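Long-range contacts in aminotransferase (Helicobacter pylori, PDB 2FNU), which transfers an amino group from L-glutamate to a UDP-linked 4-keto sugar, using pyridoxal phosphate, in the second step of pseudaminic acid biosynthesis: residues Y269-H274 / Y286-H291; A312-P318 / Y341-L347. One frame throughout, in Å; residues are numbered along the deposited sequence.

Interaction 1. Residues Y269-H274 / Y286-H291; sequences YFTPLH and YPILMH
Strand 270-272 and strand 286-290 run antiparallel, and four backbone hydrogen bonds zip their segments together. T271 and L289 form the hydrogen-bonded pair, with T271 N to L289 O and L289 N to T271 O both at 2.9 Å. Beyond them, H291 N reaches Y269 O at one end; at the other, L273 N reaches P287 O in a longer bond of 3.2 Å.

Two waters bridge the segments. One donates a hydrogen bond to L289 O and bonds to T271 OG1; the other takes the N-H of H274 and donates to P287 O, lying 3.2 Å above the Y286 ring plane, over its centre. L289 O and P287 O therefore each accept one backbone N-H and one water.

The apolar contacts divide between the two faces of the hairpin. On the face of F270, P272 and I288, the methyl CD1 of I288 sits over the middle of the F270 ring, 3.7 Å from its centroid, a CH-pi contact. I288 CG1 stands between its backbone N and carbonyl carbon (chi1 63°), with CD1 carried on from there over the aromatic face. F264 meets the F270 ring edge-to-face, and helix 355-370 packs on it too. P272 CB rests 3.3 Å from Y286 OH, and the Y286 ring, its CG anti to the backbone N (chi1 -175°), also brings CE1 to H274 CB. The Y286 hydroxyl bonds to D261 of helix 246-264.

On the face of T271 and L289, L273 CD2 meets L289 CD1 at 3.8 Å, while L273 CD1 crosses to P287 CB.

The chemistry is that of an amphipathic beta hairpin at the edge of a three-stranded sheet: F270 and Y286 pack against helices and I288 lies between the F270 ring and I345, while water 1 links T271 OG1 to L289 O on the more exposed face and water 2 joins H274 N to P287 O beside Y286.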
# COMPACT_ATOMS: atom_id res chain seq x y z
N TYR B 269 -7.85 41.98 4.10
CA TYR B 269 -6.94 41.29 3.17
C TYR B 269 -7.47 39.98 2.59
O TYR B 269 -7.15 39.64 1.44
CB TYR B 269 -5.63 40.96 3.86
CG TYR B 269 -5.01 42.12 4.62
CD1 TYR B 269 -4.53 43.25 3.95
CD2 TYR B 269 -4.91 42.07 6.00
CE1 TYR B 269 -3.96 44.31 4.66
CE2 TYR B 269 -4.34 43.12 6.71
CZ TYR B 269 -3.86 44.23 6.03
OH TYR B 269 -3.29 45.26 6.75
N PHE B 270 -8.25 39.24 3.37
CA PHE B 270 -8.69 37.91 2.94
C PHE B 270 -9.95 37.50 3.67
O PHE B 270 -10.29 38.09 4.70
CB PHE B 270 -7.60 36.85 3.17
CG PHE B 270 -7.05 36.84 4.58
CD1 PHE B 270 -7.77 36.24 5.62
CD2 PHE B 270 -5.83 37.45 4.86
CE1 PHE B 270 -7.27 36.25 6.92
CE2 PHE B 270 -5.33 37.48 6.17
CZ PHE B 270 -6.04 36.87 7.20
N THR B 271 -10.62 36.47 3.15
CA THR B 271 -11.85 35.94 3.73
C THR B 271 -11.61 34.51 4.23
O THR B 271 -11.39 33.62 3.43
CB THR B 271 -12.98 35.93 2.67
OG1 THR B 271 -13.16 37.26 2.14
CG2 THR B 271 -14.31 35.42 3.25
N PRO B 272 -11.71 34.29 5.56
CA PRO B 272 -11.64 32.91 6.03
C PRO B 272 -12.93 32.17 5.66
O PRO B 272 -14.03 32.76 5.67
CB PRO B 272 -11.56 33.05 7.56
CG PRO B 272 -11.31 34.50 7.82
CD PRO B 272 -11.87 35.24 6.67
N LEU B 273 -12.81 30.89 5.36
CA LEU B 273 -14.00 30.09 5.03
C LEU B 273 -14.71 29.58 6.28
O LEU B 273 -15.91 29.31 6.24
CB LEU B 273 -13.62 28.90 4.15
CG LEU B 273 -13.17 29.23 2.72
CD1 LEU B 273 -12.91 27.92 1.95
CD2 LEU B 273 -14.22 30.07 1.99
N HIS B 274 -13.99 29.46 7.40
CA HIS B 274 -14.56 28.80 8.58
C HIS B 274 -15.86 29.41 9.13
O HIS B 274 -16.76 28.67 9.53
CB HIS B 274 -13.49 28.58 9.67
CG HIS B 274 -14.01 27.96 10.92
ND1 HIS B 274 -14.12 26.59 11.11
CD2 HIS B 274 -14.47 28.53 12.06
CE1 HIS B 274 -14.62 26.36 12.31
NE2 HIS B 274 -14.84 27.52 12.91
N TYR B 286 -7.59 25.01 7.48
CA TYR B 286 -8.17 26.32 7.75
C TYR B 286 -7.82 27.21 6.55
O TYR B 286 -6.73 27.80 6.51
CB TYR B 286 -7.60 26.94 9.04
CG TYR B 286 -8.27 28.24 9.38
CD1 TYR B 286 -9.42 28.26 10.18
CD2 TYR B 286 -7.80 29.45 8.85
CE1 TYR B 286 -10.07 29.47 10.50
CE2 TYR B 286 -8.45 30.65 9.15
CZ TYR B 286 -9.57 30.64 9.96
OH TYR B 286 -10.22 31.83 10.27
N PRO B 287 -8.68 27.22 5.51
CA PRO B 287 -8.41 28.02 4.31
C PRO B 287 -8.78 29.49 4.47
O PRO B 287 -9.82 29.82 5.05
CB PRO B 287 -9.34 27.40 3.24
CG PRO B 287 -9.87 26.12 3.86
CD PRO B 287 -9.88 26.38 5.35
N ILE B 288 -7.92 30.35 3.92
CA ILE B 288 -8.30 31.74 3.73
C ILE B 288 -8.21 32.06 2.24
O ILE B 288 -7.38 31.46 1.53
CB ILE B 288 -7.40 32.72 4.54
CG1 ILE B 288 -5.94 32.65 4.06
CG2 ILE B 288 -7.53 32.47 6.05
CD1 ILE B 288 -5.00 33.69 4.73
N LEU B 289 -9.05 32.97 1.77
CA LEU B 289 -9.05 33.38 0.36
C LEU B 289 -8.64 34.85 0.23
O LEU B 289 -9.36 35.74 0.68
CB LEU B 289 -10.43 33.18 -0.29
CG LEU B 289 -11.00 31.76 -0.29
CD1 LEU B 289 -12.42 31.79 -0.84
CD2 LEU B 289 -10.10 30.86 -1.11
N MET B 290 -7.48 35.09 -0.38
CA MET B 290 -6.95 36.46 -0.54
C MET B 290 -7.79 37.30 -1.46
O MET B 290 -8.36 36.80 -2.43
CB MET B 290 -5.56 36.43 -1.20
CG MET B 290 -4.52 35.59 -0.52
SD MET B 290 -2.88 35.93 -1.24
CE MET B 290 -3.08 35.71 -3.00
N HIS B 291 -7.82 38.61 -1.19
CA HIS B 291 -8.36 39.56 -2.16
C HIS B 291 -7.59 39.44 -3.47
O HIS B 291 -6.38 39.18 -3.47
CB HIS B 291 -8.23 40.97 -1.59
CG HIS B 291 -8.87 42.04 -2.43
ND1 HIS B 291 -10.00 42.72 -2.02
CD2 HIS B 291 -8.54 42.54 -3.64
CE1 HIS B 291 -10.34 43.60 -2.95
NE2 HIS B 291 -9.47 43.51 -3.95
O HOH W 1 -11.39 37.52 -0.10
O HOH W 2 -11.11 28.96 7.34

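Interaction 2. Residues A312-P318 / Y341-L347. With UD1 (uridine-diphosphate-N-acetylglucosamine), chain F.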
# COMPACT_ATOMS: atom_id res chain seq x y z
N ALA B 312 2.71 27.74 5.58
CA ALA B 312 1.41 27.62 4.95
C ALA B 312 1.55 26.91 3.62
O ALA B 312 2.63 26.89 3.02
CB ALA B 312 0.79 29.00 4.75
N GLN B 313 0.43 26.34 3.15
CA GLN B 313 0.42 25.55 1.93
C GLN B 313 -0.79 25.96 1.10
O GLN B 313 -1.69 26.62 1.61
CB GLN B 313 0.38 24.06 2.31
CG GLN B 313 0.39 23.06 1.17
CD GLN B 313 1.56 23.27 0.23
OE1 GLN B 313 1.57 24.21 -0.57
NE2 GLN B 313 2.55 22.38 0.31
N VAL B 314 -0.81 25.60 -0.18
CA VAL B 314 -1.94 25.89 -1.04
C VAL B 314 -2.61 24.57 -1.45
O VAL B 314 -1.93 23.63 -1.89
CB VAL B 314 -1.51 26.66 -2.31
CG1 VAL B 314 -2.71 26.88 -3.26
CG2 VAL B 314 -0.87 28.00 -1.92
N HIS B 315 -3.94 24.52 -1.29
CA HIS B 315 -4.75 23.37 -1.72
C HIS B 315 -5.87 23.89 -2.64
O HIS B 315 -6.78 24.54 -2.14
CB HIS B 315 -5.35 22.70 -0.47
CG HIS B 315 -4.33 22.23 0.52
ND1 HIS B 315 -3.91 22.99 1.59
CD2 HIS B 315 -3.66 21.06 0.61
CE1 HIS B 315 -3.01 22.32 2.28
NE2 HIS B 315 -2.85 21.13 1.71
N TYR B 316 -5.86 23.65 -3.95
CA TYR B 316 -4.93 22.82 -4.71
C TYR B 316 -4.77 23.42 -6.10
O TYR B 316 -5.67 24.10 -6.61
CB TYR B 316 -5.53 21.42 -4.95
CG TYR B 316 -5.69 20.57 -3.73
CD1 TYR B 316 -6.92 20.48 -3.07
CD2 TYR B 316 -4.61 19.84 -3.22
CE1 TYR B 316 -7.07 19.67 -1.95
CE2 TYR B 316 -4.75 19.03 -2.08
CZ TYR B 316 -5.98 18.97 -1.45
OH TYR B 316 -6.11 18.18 -0.34
N LYS B 317 -3.65 23.12 -6.75
CA LYS B 317 -3.52 23.37 -8.19
C LYS B 317 -4.64 22.64 -8.94
O LYS B 317 -4.86 21.46 -8.70
CB LYS B 317 -2.15 22.88 -8.67
CG LYS B 317 -1.85 22.99 -10.15
CD LYS B 317 -0.36 22.69 -10.34
CE LYS B 317 0.10 22.69 -11.77
NZ LYS B 317 1.61 22.57 -11.77
N PRO B 318 -5.38 23.34 -9.81
CA PRO B 318 -6.40 22.63 -10.58
C PRO B 318 -5.80 21.43 -11.29
O PRO B 318 -4.79 21.57 -11.97
CB PRO B 318 -6.89 23.70 -11.57
CG PRO B 318 -6.71 25.02 -10.78
CD PRO B 318 -5.37 24.79 -10.09
N TYR B 341 -7.80 28.68 -6.61
CA TYR B 341 -6.38 28.34 -6.45
C TYR B 341 -5.52 29.58 -6.21
O TYR B 341 -4.65 29.59 -5.34
CB TYR B 341 -5.92 27.60 -7.69
CG TYR B 341 -4.44 27.32 -7.81
CD1 TYR B 341 -3.73 26.66 -6.81
CD2 TYR B 341 -3.76 27.66 -8.98
CE1 TYR B 341 -2.36 26.38 -6.95
CE2 TYR B 341 -2.39 27.38 -9.14
CZ TYR B 341 -1.71 26.75 -8.12
OH TYR B 341 -0.37 26.45 -8.30
N HIS B 342 -5.76 30.63 -6.99
CA HIS B 342 -4.96 31.84 -6.83
C HIS B 342 -5.19 32.46 -5.46
O HIS B 342 -4.25 32.95 -4.84
CB HIS B 342 -5.26 32.84 -7.95
CG HIS B 342 -4.87 32.33 -9.30
ND1 HIS B 342 -5.48 32.76 -10.46
CD2 HIS B 342 -3.93 31.43 -9.67
CE1 HIS B 342 -4.93 32.14 -11.49
NE2 HIS B 342 -3.99 31.33 -11.04
N ALA B 343 -6.42 32.36 -4.97
CA ALA B 343 -6.78 33.03 -3.71
C ALA B 343 -6.39 32.25 -2.45
O ALA B 343 -6.15 32.84 -1.39
CB ALA B 343 -8.28 33.31 -3.68
N GLU B 344 -6.32 30.92 -2.55
CA GLU B 344 -6.31 30.12 -1.31
C GLU B 344 -4.95 29.93 -0.64
O GLU B 344 -3.94 29.68 -1.30
CB GLU B 344 -6.93 28.74 -1.60
CG GLU B 344 -7.38 27.97 -0.34
CD GLU B 344 -6.28 27.17 0.37
OE1 GLU B 344 -5.23 26.86 -0.26
OE2 GLU B 344 -6.49 26.83 1.57
N ILE B 345 -4.97 30.03 0.68
CA ILE B 345 -3.82 29.69 1.53
C ILE B 345 -4.35 28.90 2.71
O ILE B 345 -5.34 29.32 3.33
CB ILE B 345 -3.09 30.94 2.06
CG1 ILE B 345 -2.58 31.79 0.89
CG2 ILE B 345 -1.92 30.51 2.95
CD1 ILE B 345 -1.92 33.11 1.34
N SER B 346 -3.72 27.76 3.01
CA SER B 346 -4.07 26.96 4.18
C SER B 346 -3.14 27.27 5.33
O SER B 346 -1.93 27.10 5.21
CB SER B 346 -3.99 25.47 3.85
OG SER B 346 -4.92 25.18 2.80
N LEU B 347 -3.72 27.71 6.44
CA LEU B 347 -2.92 28.09 7.61
C LEU B 347 -2.77 26.95 8.61
O LEU B 347 -3.62 26.03 8.65
CB LEU B 347 -3.58 29.28 8.32
CG LEU B 347 -3.74 30.55 7.48
CD1 LEU B 347 -4.42 31.62 8.34
CD2 LEU B 347 -2.41 31.08 6.96
C1' UD1 F . -0.44 15.76 -0.18
C2' UD1 F . -1.66 16.70 -0.10
C3' UD1 F . -2.57 16.37 1.08
C4' UD1 F . -2.86 14.86 1.13
C5' UD1 F . -1.62 13.97 1.00
C6' UD1 F . -0.82 13.88 2.31
C7' UD1 F . -1.11 18.90 -1.08
C8' UD1 F . -0.46 20.24 -0.88
N2' UD1 F . -1.20 18.09 -0.02
O1' UD1 F . 0.50 16.08 0.84
O3' UD1 F . -3.83 17.08 0.95
O5' UD1 F . -0.79 14.37 -0.11
O7' UD1 F . -1.53 18.58 -2.16
N1 UD1 F . 4.02 16.36 7.90
C2 UD1 F . 4.17 15.96 9.24
N3 UD1 F . 4.30 14.65 9.54
C4 UD1 F . 4.31 13.71 8.59
C5 UD1 F . 4.17 14.04 7.24
C6 UD1 F . 4.03 15.37 6.88
O2 UD1 F . 4.16 16.82 10.15
O4 UD1 F . 4.44 12.52 8.92
C1B UD1 F . 3.89 17.80 7.60
C2B UD1 F . 5.29 18.36 7.43
O2' UD1 F . 5.37 19.63 8.08
C3B UD1 F . 5.45 18.52 5.94
C4B UD1 F . 4.03 18.77 5.47
O4B UD1 F . 3.19 18.03 6.37
O3B UD1 F . 6.32 19.60 5.57
C5B UD1 F . 3.84 18.27 4.06
O5B UD1 F . 2.50 18.53 3.68
PA UD1 F . 2.11 18.54 2.11
O1A UD1 F . 0.60 18.65 2.00
O2A UD1 F . 2.99 19.57 1.42
O3A UD1 F . 2.62 17.04 1.77
PB UD1 F . 2.08 16.17 0.51
O1B UD1 F . 2.27 16.96 -0.77
O2B UD1 F . 2.67 14.77 0.66
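The loop that carries Q313, V314, H315 and Y316 into the nucleotide-sugar pocket is held against the end of helix 335-343 and strand 344-347. A single antiparallel bridge joins Q313 to S346: S346 N bonds to Q313 O at 2.7 Å, and Q313 N returns to S346 O at 3.2 Å.

A chain of hydrogen bonds follows. H315 ND1 donates in its ring plane to S346 OG (2.7 Å), and that hydroxyl in turn donates to E344 OE2 on its syn lone pair. The other carboxylate oxygen, OE1, takes H315 N at 2.9 Å from above the carboxylate plane; E344 thus grips H315 twice, directly and through S346. H315 NE2 bonds to Y6 OH, which is also hydrogen-bonded to UD1.

Y341 closes the far end. With its CG anti to the backbone N (chi1 172°), its ring has K317 CA and P318 CD over one face, making CH-pi contacts 3.7 and 3.9 Å from its centroid, and V314 CG1 touching CD1. K317 NZ leaves to a salt bridge with E219 of the second subunit.

Q313 NE2 donates to UD1 O2A, and Y316 OH to UD1 O3' at 2.8 Å. Held at both nitrogens, the H315 ring has its rotation largely set, with E344 and S346 as the second shell that positions it beside the sugar's acetamido group.

Following the chain from the N terminus, interaction 1 comes first and joins two strands across an 11-residue connection with no helix or strand. It is complete before interaction 2 opens, so the two stand in series and neither nest nor cross. Interaction 2 closes a longer excursion of 22 residues, just over half of them helical, bringing segment 341-347 back to the pocket loop. They meet through strand 286-290, the middle strand of the three-stranded sheet: I288 N lies 2.8 Å from I345 O, and M290 N the same distance from A343 O, both probable hydrogen bonds. The hairpin is thereby tied, through strand 344-347, to the substrate-binding loop 312-318.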